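Local coordinates for protein aerobactin synthase IucA (Klebsiella pneumoniae subsp. pneumoniae, PDB 5JM8) that probably catalyses the ATP-dependent condensation of citrate with an acetylated hydroxylysine during assembly of the siderophore aerobactin, at residues H95-P100 with N544-L549; R385-L390 with Q395-A400; A400-Y405 with F492-A497. One frame throughout, in Å; residues are numbered along the deposited sequence.

Contact 1: H95-P100 with N544-L549; sequences HQLLLP and NFFCYL
L99 and L549 meet methyl to methyl, CD1 of L99 lying 3.6 Å from CD2 of L549, with the two side chains crossing at about a right angle. L549 loses the most surface here, and its first torsion helps explain its reach: CG stands anti to the backbone N (chi1 178°), carrying the isobutyl group out from segment 544-549 to the leucine opposite. L97 makes the second, looser touch, its CD1 coming obliquely to CE1 of F546 at 4.2 Å. F545 packs on one face of the F546 ring, its CD1 over the ring centre. The first side-chain bonds of L97 and L99 both head toward segment 544-549, whereas L98 between them, with positive phi just after helix 82-96, turns elsewhere. The linker thus offers alternate leucines before P100, at the N-cap position of helix 101-124. L93 from helix 82-96 touches both L99 and F546, while F107 meets L549. Branched aliphatic residues suit such a place because methyl groups can fit a neighbour from many directions. All these contacts are apolar, which implies dispersion and partial exclusion of water, mainly around L99 and L549, with L97 at a more open margin and no directional bonds fixing the register.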
loop_
_atom_site.group_PDB
_atom_site.type_symbol
_atom_site.label_atom_id
_atom_site.label_comp_id
_atom_site.label_asym_id
_atom_site.label_seq_id
_atom_site.Cartn_x
_atom_site.Cartn_y
_atom_site.Cartn_z
ATOM N N HIS A 95 -39.837 -45.439 -0.727
ATOM C CA HIS A 95 -40.671 -46.451 -1.365
ATOM C C HIS A 95 -40.077 -46.916 -2.687
ATOM O O HIS A 95 -40.021 -48.112 -2.973
ATOM C CB HIS A 95 -42.075 -45.909 -1.621
ATOM C CG HIS A 95 -42.818 -45.542 -0.378
ATOM N ND1 HIS A 95 -42.806 -44.269 0.148
ATOM C CD2 HIS A 95 -43.603 -46.281 0.442
ATOM C CE1 HIS A 95 -43.550 -44.239 1.239
ATOM N NE2 HIS A 95 -44.042 -45.447 1.441
ATOM N N GLN A 96 -39.643 -45.954 -3.491
ATOM C CA GLN A 96 -39.184 -46.225 -4.846
ATOM C C GLN A 96 -37.959 -47.130 -4.855
ATOM O O GLN A 96 -37.843 -48.015 -5.700
ATOM C CB GLN A 96 -38.876 -44.908 -5.562
ATOM C CG GLN A 96 -38.712 -45.034 -7.067
ATOM C CD GLN A 96 -38.560 -43.686 -7.746
ATOM O OE1 GLN A 96 -38.702 -42.639 -7.113
ATOM N NE2 GLN A 96 -38.269 -43.708 -9.041
ATOM N N LEU A 97 -37.055 -46.909 -3.904
ATOM C CA LEU A 97 -35.805 -47.658 -3.843
ATOM C C LEU A 97 -35.734 -48.599 -2.640
ATOM O O LEU A 97 -34.708 -49.244 -2.420
ATOM C CB LEU A 97 -34.625 -46.690 -3.810
ATOM C CG LEU A 97 -34.435 -45.836 -5.063
ATOM C CD1 LEU A 97 -33.433 -44.728 -4.784
ATOM C CD2 LEU A 97 -33.988 -46.690 -6.248
ATOM N N LEU A 98 -36.823 -48.683 -1.876
ATOM C CA LEU A 98 -36.879 -49.554 -0.702
ATOM C C LEU A 98 -35.722 -49.214 0.238
ATOM O O LEU A 98 -34.926 -50.077 0.605
ATOM C CB LEU A 98 -36.831 -51.030 -1.124
ATOM C CG LEU A 98 -37.064 -52.097 -0.049
ATOM C CD1 LEU A 98 -38.506 -52.093 0.429
ATOM C CD2 LEU A 98 -36.668 -53.473 -0.564
ATOM N N LEU A 99 -35.628 -47.942 0.609
ATOM C CA LEU A 99 -34.457 -47.441 1.318
ATOM C C LEU A 99 -34.561 -47.652 2.827
ATOM O O LEU A 99 -35.635 -47.478 3.404
ATOM C CB LEU A 99 -34.256 -45.955 1.017
ATOM C CG LEU A 99 -34.081 -45.609 -0.462
ATOM C CD1 LEU A 99 -34.065 -44.107 -0.656
ATOM C CD2 LEU A 99 -32.813 -46.236 -1.018
ATOM N N PRO A 100 -33.441 -48.035 3.472
ATOM C CA PRO A 100 -33.421 -48.162 4.931
ATOM C C PRO A 100 -33.810 -46.852 5.606
ATOM O O PRO A 100 -33.240 -45.811 5.288
ATOM C CB PRO A 100 -31.968 -48.538 5.233
ATOM C CG PRO A 100 -31.472 -49.162 3.984
ATOM C CD PRO A 100 -32.149 -48.425 2.877
ATOM N N ASN A 544 -24.506 -36.615 -7.156
ATOM C CA ASN A 544 -24.229 -36.353 -5.746
ATOM C C ASN A 544 -25.420 -36.644 -4.836
ATOM O O ASN A 544 -25.245 -36.960 -3.659
ATOM C CB ASN A 544 -23.801 -34.896 -5.556
ATOM C CG ASN A 544 -22.458 -34.593 -6.181
ATOM O OD1 ASN A 544 -21.424 -35.082 -5.725
ATOM N ND2 ASN A 544 -22.463 -33.772 -7.223
ATOM N N PHE A 545 -26.628 -36.537 -5.380
ATOM C CA PHE A 545 -27.843 -36.641 -4.577
ATOM C C PHE A 545 -28.068 -38.069 -4.072
ATOM O O PHE A 545 -28.317 -38.274 -2.883
ATOM C CB PHE A 545 -29.053 -36.162 -5.389
ATOM C CG PHE A 545 -30.359 -36.223 -4.640
ATOM C CD1 PHE A 545 -31.036 -37.424 -4.519
ATOM C CD2 PHE A 545 -30.922 -35.085 -4.084
ATOM C CE1 PHE A 545 -32.238 -37.497 -3.843
ATOM C CE2 PHE A 545 -32.128 -35.152 -3.409
ATOM C CZ PHE A 545 -32.782 -36.358 -3.285
ATOM N N PHE A 546 -27.977 -39.054 -4.962
ATOM C CA PHE A 546 -28.203 -40.445 -4.574
ATOM C C PHE A 546 -26.923 -41.063 -4.024
ATOM O O PHE A 546 -26.957 -42.099 -3.362
ATOM C CB PHE A 546 -28.736 -41.256 -5.757
ATOM C CG PHE A 546 -30.115 -40.846 -6.188
ATOM C CD1 PHE A 546 -31.221 -41.179 -5.424
ATOM C CD2 PHE A 546 -30.302 -40.117 -7.349
ATOM C CE1 PHE A 546 -32.490 -40.795 -5.812
ATOM C CE2 PHE A 546 -31.566 -39.731 -7.743
ATOM C CZ PHE A 546 -32.663 -40.072 -6.972
ATOM N N CYS A 547 -25.795 -40.413 -4.291
ATOM C CA CYS A 547 -24.525 -40.819 -3.702
ATOM C C CYS A 547 -24.492 -40.440 -2.226
ATOM O O CYS A 547 -23.955 -41.170 -1.393
ATOM C CB CYS A 547 -23.352 -40.170 -4.437
ATOM S SG CYS A 547 -21.725 -40.615 -3.787
ATOM N N TYR A 548 -25.079 -39.290 -1.913
ATOM C CA TYR A 548 -25.094 -38.764 -0.553
ATOM C C TYR A 548 -26.132 -39.491 0.298
ATOM O O TYR A 548 -25.975 -39.640 1.511
ATOM C CB TYR A 548 -25.386 -37.264 -0.582
ATOM C CG TYR A 548 -25.111 -36.547 0.714
ATOM C CD1 TYR A 548 -23.814 -36.370 1.157
ATOM C CD2 TYR A 548 -26.143 -36.034 1.484
ATOM C CE1 TYR A 548 -23.547 -35.714 2.331
ATOM C CE2 TYR A 548 -25.886 -35.372 2.665
ATOM C CZ TYR A 548 -24.582 -35.213 3.081
ATOM O OH TYR A 548 -24.311 -34.554 4.252
ATOM N N LEU A 549 -27.191 -39.942 -0.362
ATOM C CA LEU A 549 -28.252 -40.710 0.276
ATOM C C LEU A 549 -27.752 -42.101 0.669
ATOM O O LEU A 549 -28.254 -42.705 1.619
ATOM C CB LEU A 549 -29.447 -40.802 -0.673
ATOM C CG LEU A 549 -30.689 -41.599 -0.280
ATOM C CD1 LEU A 549 -31.319 -41.079 1.003
ATOM C CD2 LEU A 549 -31.678 -41.530 -1.431
#

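Contact 2: R385-L390 with Q395-A400; sequences RLSDRL and QQAAHA
A397 and S387 meet where the two segments come nearest, their CA atoms 5.1 Å apart, the alanine CB directed toward helix 378-390 and the serine CB set to its flank. CB of A397 lies 3.7 Å from CB of S387 and 3.8 Å from the backbone N of the same serine. So close an approach suits small residues. S387 offers its CB, not its hydroxyl, to the alanine: OG is anti to the backbone N (chi1 175°) and takes no part in this touch. L386 comes alongside, and its two torsions together (chi1 176°, chi2 59°) bring CD2 to 3.7 Å from the carbonyl O of A397 and 4.2 Å from its CB, so one leucine methyl covers both the backbone and the side chain of the alanine. The larger, flexible leucine fills in beside the narrow meeting of S387 and A397. Three buried residues make the close touches between these consecutive helices. Around them, L386 also packs on D438 and L439, at the turn between strands 431-435 and 440-445, where R385 forms a salt bridge with D438. H399 lies against helix 506-521, and A400 packs on A317 of the second subunit.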
loop_
_atom_site.group_PDB
_atom_site.type_symbol
_atom_site.label_atom_id
_atom_site.label_comp_id
_atom_site.label_asym_id
_atom_site.label_seq_id
_atom_site.Cartn_x
_atom_site.Cartn_y
_atom_site.Cartn_z
ATOM N N ARG A 385 -18.322 -4.815 -15.206
ATOM C CA ARG A 385 -17.198 -3.889 -15.085
ATOM C C ARG A 385 -16.347 -3.925 -16.344
ATOM O O ARG A 385 -15.821 -2.901 -16.777
ATOM C CB ARG A 385 -16.338 -4.225 -13.869
ATOM C CG ARG A 385 -16.930 -3.779 -12.553
ATOM C CD ARG A 385 -15.910 -3.870 -11.443
ATOM N NE ARG A 385 -15.413 -5.232 -11.276
ATOM C CZ ARG A 385 -15.971 -6.143 -10.487
ATOM N NH1 ARG A 385 -17.054 -5.848 -9.780
ATOM N NH2 ARG A 385 -15.441 -7.356 -10.402
ATOM N N LEU A 386 -16.210 -5.113 -16.921
ATOM C CA LEU A 386 -15.477 -5.282 -18.166
ATOM C C LEU A 386 -16.152 -4.478 -19.272
ATOM O O LEU A 386 -15.490 -3.773 -20.034
ATOM C CB LEU A 386 -15.402 -6.763 -18.541
ATOM C CG LEU A 386 -14.746 -7.119 -19.874
ATOM C CD1 LEU A 386 -13.310 -6.621 -19.921
ATOM C CD2 LEU A 386 -14.812 -8.627 -20.100
ATOM N N SER A 387 -17.475 -4.580 -19.336
ATOM C CA SER A 387 -18.262 -3.864 -20.335
ATOM C C SER A 387 -18.062 -2.355 -20.223
ATOM O O SER A 387 -17.731 -1.691 -21.207
ATOM C CB SER A 387 -19.747 -4.212 -20.189
ATOM O OG SER A 387 -20.547 -3.449 -21.075
ATOM N N ASP A 388 -18.254 -1.821 -19.021
ATOM C CA ASP A 388 -18.167 -0.382 -18.789
ATOM C C ASP A 388 -16.780 0.176 -19.084
ATOM O O ASP A 388 -16.647 1.283 -19.608
ATOM C CB ASP A 388 -18.542 -0.052 -17.342
ATOM C CG ASP A 388 -20.011 -0.288 -17.047
ATOM O OD1 ASP A 388 -20.836 -0.192 -17.981
ATOM O OD2 ASP A 388 -20.340 -0.565 -15.875
ATOM N N ARG A 389 -15.748 -0.586 -18.733
ATOM C CA ARG A 389 -14.374 -0.151 -18.950
ATOM C C ARG A 389 -14.052 -0.077 -20.441
ATOM O O ARG A 389 -13.574 0.949 -20.930
ATOM C CB ARG A 389 -13.395 -1.091 -18.241
ATOM C CG ARG A 389 -11.932 -0.695 -18.396
ATOM C CD ARG A 389 -11.022 -1.506 -17.483
ATOM N NE ARG A 389 -11.067 -2.938 -17.778
ATOM C CZ ARG A 389 -10.308 -3.541 -18.686
ATOM N NH1 ARG A 389 -9.434 -2.847 -19.407
ATOM N NH2 ARG A 389 -10.421 -4.846 -18.877
ATOM N N LEU A 390 -14.335 -1.157 -21.164
ATOM C CA LEU A 390 -14.015 -1.227 -22.586
ATOM C C LEU A 390 -15.040 -0.485 -23.437
ATOM O O LEU A 390 -14.831 -0.281 -24.632
ATOM C CB LEU A 390 -13.928 -2.685 -23.042
ATOM C CG LEU A 390 -12.869 -3.555 -22.362
ATOM C CD1 LEU A 390 -12.982 -4.988 -22.843
ATOM C CD2 LEU A 390 -11.471 -3.016 -22.618
ATOM N N GLN A 395 -23.367 -8.039 -23.404
ATOM C CA GLN A 395 -23.326 -9.305 -24.134
ATOM C C GLN A 395 -21.959 -9.496 -24.796
ATOM O O GLN A 395 -21.421 -10.603 -24.813
ATOM C CB GLN A 395 -24.446 -9.376 -25.186
ATOM C CG GLN A 395 -24.363 -10.611 -26.093
ATOM C CD GLN A 395 -25.635 -10.868 -26.890
ATOM O OE1 GLN A 395 -26.716 -11.019 -26.324
ATOM N NE2 GLN A 395 -25.499 -10.949 -28.211
ATOM N N GLN A 396 -21.403 -8.416 -25.341
ATOM C CA GLN A 396 -20.062 -8.452 -25.926
ATOM C C GLN A 396 -19.020 -8.750 -24.858
ATOM O O GLN A 396 -18.047 -9.464 -25.105
ATOM C CB GLN A 396 -19.732 -7.124 -26.613
ATOM C CG GLN A 396 -20.355 -6.959 -27.990
ATOM C CD GLN A 396 -20.240 -5.541 -28.522
ATOM O OE1 GLN A 396 -20.132 -4.585 -27.755
ATOM N NE2 GLN A 396 -20.262 -5.401 -29.845
ATOM N N ALA A 397 -19.228 -8.193 -23.670
ATOM C CA ALA A 397 -18.348 -8.457 -22.543
ATOM C C ALA A 397 -18.476 -9.918 -22.124
ATOM O O ALA A 397 -17.490 -10.564 -21.767
ATOM C CB ALA A 397 -18.675 -7.529 -21.384
ATOM N N ALA A 398 -19.696 -10.438 -22.189
ATOM C CA ALA A 398 -19.965 -11.814 -21.800
ATOM C C ALA A 398 -19.290 -12.787 -22.756
ATOM O O ALA A 398 -18.681 -13.768 -22.332
ATOM C CB ALA A 398 -21.457 -12.065 -21.755
ATOM N N HIS A 399 -19.411 -12.514 -24.049
ATOM C CA HIS A 399 -18.760 -13.327 -25.067
ATOM C C HIS A 399 -17.243 -13.277 -24.922
ATOM O O HIS A 399 -16.570 -14.308 -24.976
ATOM C CB HIS A 399 -19.163 -12.855 -26.461
ATOM C CG HIS A 399 -20.601 -13.108 -26.792
ATOM N ND1 HIS A 399 -21.235 -12.505 -27.857
ATOM C CD2 HIS A 399 -21.526 -13.904 -26.206
ATOM C CE1 HIS A 399 -22.489 -12.914 -27.910
ATOM N NE2 HIS A 399 -22.692 -13.764 -26.919
ATOM N N ALA A 400 -16.713 -12.071 -24.739
ATOM C CA ALA A 400 -15.281 -11.877 -24.548
ATOM C C ALA A 400 -14.769 -12.646 -23.334
ATOM O O ALA A 400 -13.701 -13.254 -23.382
ATOM C CB ALA A 400 -14.973 -10.401 -24.402
#

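Contact 3: A400-Y405 with F492-A497; sequences AWVDAY and FAVTAA
The carbonyl oxygen F492 O, in the helix whose V494 meets W401, V402 and Y405, is gripped twice. A496 N donates the usual helical bond to F492 O at 2.8 Å. The hydroxyl OG1 of T495 gives F492 O a second bond at 3.1 Å. Both donors come from the same face of the carbonyl plane, the hydroxyl from above it at a C=O...donor angle of only 100°. A threonine in a helix can thus return its hydroxyl to its own backbone, satisfying a polar group that would be costly to bury among apolar side chains.

V494 is the centre of the contact itself and gives up far more surface than any other residue. Its CG1, anti to the backbone N (chi1 172°), meets the indole of W401 obliquely, 3.5 Å from CZ3, and the side chains of V494 and W401 cross at about a right angle. The same methyl lies 4.3 Å from CG2 of V402. The other methyl, CG2, stands over one face of the Y405 ring, offset toward its rim, 4.3 Å from CE1. A beta-branched valine presents two methyls at once, and so serves two aromatic partners. W401 leaves its helix at an angle, but its long indole brings the six-membered ring back to V494. Large rings suit this interface because the segment axes stay 11.1 Å apart. At its far end Y405 OH makes a weak hydrogen bond to OG1 of T491.

Helix 378-390 helps close the cluster, L379 touching both W401 and V494. V494 is about 11 Å from bound ATP, so the pairing lies near the nucleotide site without lining it at this residue. The two segments run antiparallel at 177°, and this pairing, whose touching residues are all buried, belongs to the helical core of the C-terminal part of the synthetase.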
loop_
_atom_site.group_PDB
_atom_site.type_symbol
_atom_site.label_atom_id
_atom_site.label_comp_id
_atom_site.label_asym_id
_atom_site.label_seq_id
_atom_site.Cartn_x
_atom_site.Cartn_y
_atom_site.Cartn_z
ATOM N N ALA A 400 -16.713 -12.071 -24.739
ATOM C CA ALA A 400 -15.281 -11.877 -24.548
ATOM C C ALA A 400 -14.769 -12.646 -23.334
ATOM O O ALA A 400 -13.701 -13.254 -23.382
ATOM C CB ALA A 400 -14.973 -10.401 -24.402
ATOM N N TRP A 401 -15.531 -12.613 -22.246
ATOM C CA TRP A 401 -15.141 -13.306 -21.024
ATOM C C TRP A 401 -15.152 -14.819 -21.246
ATOM O O TRP A 401 -14.231 -15.522 -20.830
ATOM C CB TRP A 401 -16.068 -12.922 -19.866
ATOM C CG TRP A 401 -15.499 -13.233 -18.507
ATOM C CD1 TRP A 401 -14.929 -12.352 -17.635
ATOM C CD2 TRP A 401 -15.442 -14.518 -17.873
ATOM N NE1 TRP A 401 -14.522 -13.008 -16.498
ATOM C CE2 TRP A 401 -14.827 -14.338 -16.619
ATOM C CE3 TRP A 401 -15.856 -15.800 -18.243
ATOM C CZ2 TRP A 401 -14.611 -15.394 -15.736
ATOM C CZ3 TRP A 401 -15.640 -16.846 -17.365
ATOM C CH2 TRP A 401 -15.025 -16.637 -16.127
ATOM N N VAL A 402 -16.192 -15.315 -21.913
ATOM C CA VAL A 402 -16.318 -16.745 -22.188
ATOM C C VAL A 402 -15.249 -17.244 -23.157
ATOM O O VAL A 402 -14.714 -18.340 -22.986
ATOM C CB VAL A 402 -17.710 -17.087 -22.764
ATOM C CG1 VAL A 402 -17.745 -18.524 -23.286
ATOM C CG2 VAL A 402 -18.784 -16.883 -21.708
ATOM N N ASP A 403 -14.956 -16.458 -24.187
ATOM C CA ASP A 403 -13.922 -16.831 -25.147
ATOM C C ASP A 403 -12.551 -16.910 -24.487
ATOM O O ASP A 403 -11.787 -17.841 -24.735
ATOM C CB ASP A 403 -13.881 -15.835 -26.304
ATOM C CG ASP A 403 -15.150 -15.848 -27.130
ATOM O OD1 ASP A 403 -15.936 -16.814 -27.006
ATOM O OD2 ASP A 403 -15.360 -14.894 -27.908
ATOM N N ALA A 404 -12.245 -15.926 -23.648
ATOM C CA ALA A 404 -10.972 -15.893 -22.938
ATOM C C ALA A 404 -10.875 -17.027 -21.926
ATOM O O ALA A 404 -9.787 -17.528 -21.647
ATOM C CB ALA A 404 -10.791 -14.558 -22.249
ATOM N N TYR A 405 -12.017 -17.421 -21.371
ATOM C CA TYR A 405 -12.071 -18.535 -20.432
ATOM C C TYR A 405 -11.664 -19.828 -21.128
ATOM O O TYR A 405 -10.932 -20.643 -20.570
ATOM C CB TYR A 405 -13.474 -18.667 -19.837
ATOM C CG TYR A 405 -13.712 -19.956 -19.077
ATOM C CD1 TYR A 405 -13.386 -20.066 -17.732
ATOM C CD2 TYR A 405 -14.274 -21.059 -19.705
ATOM C CE1 TYR A 405 -13.608 -21.242 -17.033
ATOM C CE2 TYR A 405 -14.498 -22.238 -19.017
ATOM C CZ TYR A 405 -14.163 -22.324 -17.681
ATOM O OH TYR A 405 -14.386 -23.497 -16.992
ATOM N N PHE A 492 -20.192 -24.984 -17.749
ATOM C CA PHE A 492 -21.623 -24.734 -17.866
ATOM C C PHE A 492 -22.133 -23.867 -16.714
ATOM O O PHE A 492 -23.194 -23.255 -16.822
ATOM C CB PHE A 492 -22.400 -26.053 -17.927
ATOM C CG PHE A 492 -22.146 -26.859 -19.182
ATOM C CD1 PHE A 492 -21.546 -26.285 -20.294
ATOM C CD2 PHE A 492 -22.514 -28.193 -19.247
ATOM C CE1 PHE A 492 -21.317 -27.028 -21.440
ATOM C CE2 PHE A 492 -22.284 -28.939 -20.391
ATOM C CZ PHE A 492 -21.687 -28.356 -21.485
ATOM N N ALA A 493 -21.378 -23.802 -15.620
ATOM C CA ALA A 493 -21.725 -22.904 -14.523
ATOM C C ALA A 493 -21.467 -21.467 -14.948
ATOM O O ALA A 493 -22.171 -20.546 -14.534
ATOM C CB ALA A 493 -20.934 -23.240 -13.278
ATOM N N VAL A 494 -20.451 -21.286 -15.786
ATOM C CA VAL A 494 -20.137 -19.976 -16.340
ATOM C C VAL A 494 -21.242 -19.537 -17.298
ATOM O O VAL A 494 -21.775 -18.436 -17.176
ATOM C CB VAL A 494 -18.771 -19.987 -17.071
ATOM C CG1 VAL A 494 -18.533 -18.683 -17.814
ATOM C CG2 VAL A 494 -17.649 -20.252 -16.084
ATOM N N THR A 495 -21.586 -20.404 -18.244
ATOM C CA THR A 495 -22.603 -20.080 -19.240
ATOM C C THR A 495 -23.977 -19.918 -18.589
ATOM O O THR A 495 -24.775 -19.081 -19.008
ATOM C CB THR A 495 -22.682 -21.161 -20.338
ATOM O OG1 THR A 495 -23.052 -22.418 -19.760
ATOM C CG2 THR A 495 -21.341 -21.312 -21.041
ATOM N N ALA A 496 -24.241 -20.718 -17.559
ATOM C CA ALA A 496 -25.518 -20.673 -16.850
ATOM C C ALA A 496 -25.684 -19.382 -16.061
ATOM O O ALA A 496 -26.760 -18.787 -16.054
ATOM C CB ALA A 496 -25.645 -21.868 -15.922
ATOM N N ALA A 497 -24.618 -18.962 -15.387
ATOM C CA ALA A 497 -24.630 -17.713 -14.635
ATOM C C ALA A 497 -24.948 -16.538 -15.551
ATOM O O ALA A 497 -25.744 -15.668 -15.210
ATOM C CB ALA A 497 -23.296 -17.501 -13.948
#

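In the fold
From the N terminus, the chain first reaches 95-100, between helices 82-96 and 101-124. Contact 1 closes over this linker only after 443 intervening residues, tying the N-terminal helices to helix 545-549 near the C terminus. Both other contacts are nested within that long loop. Contact 2 closes a very short one, bringing the start of helix 394-420 against the end of helix 378-390. Contact 3 follows in series, starting from the same helix 394-420 and sharing A400, and joins it to helix 475-500. Contacts 2 and 3 are neighbours, with centres 12 Å apart, whereas contact 1 lies remote, its centre 44 Å from that of contact 2 and 33 Å from that of contact 3.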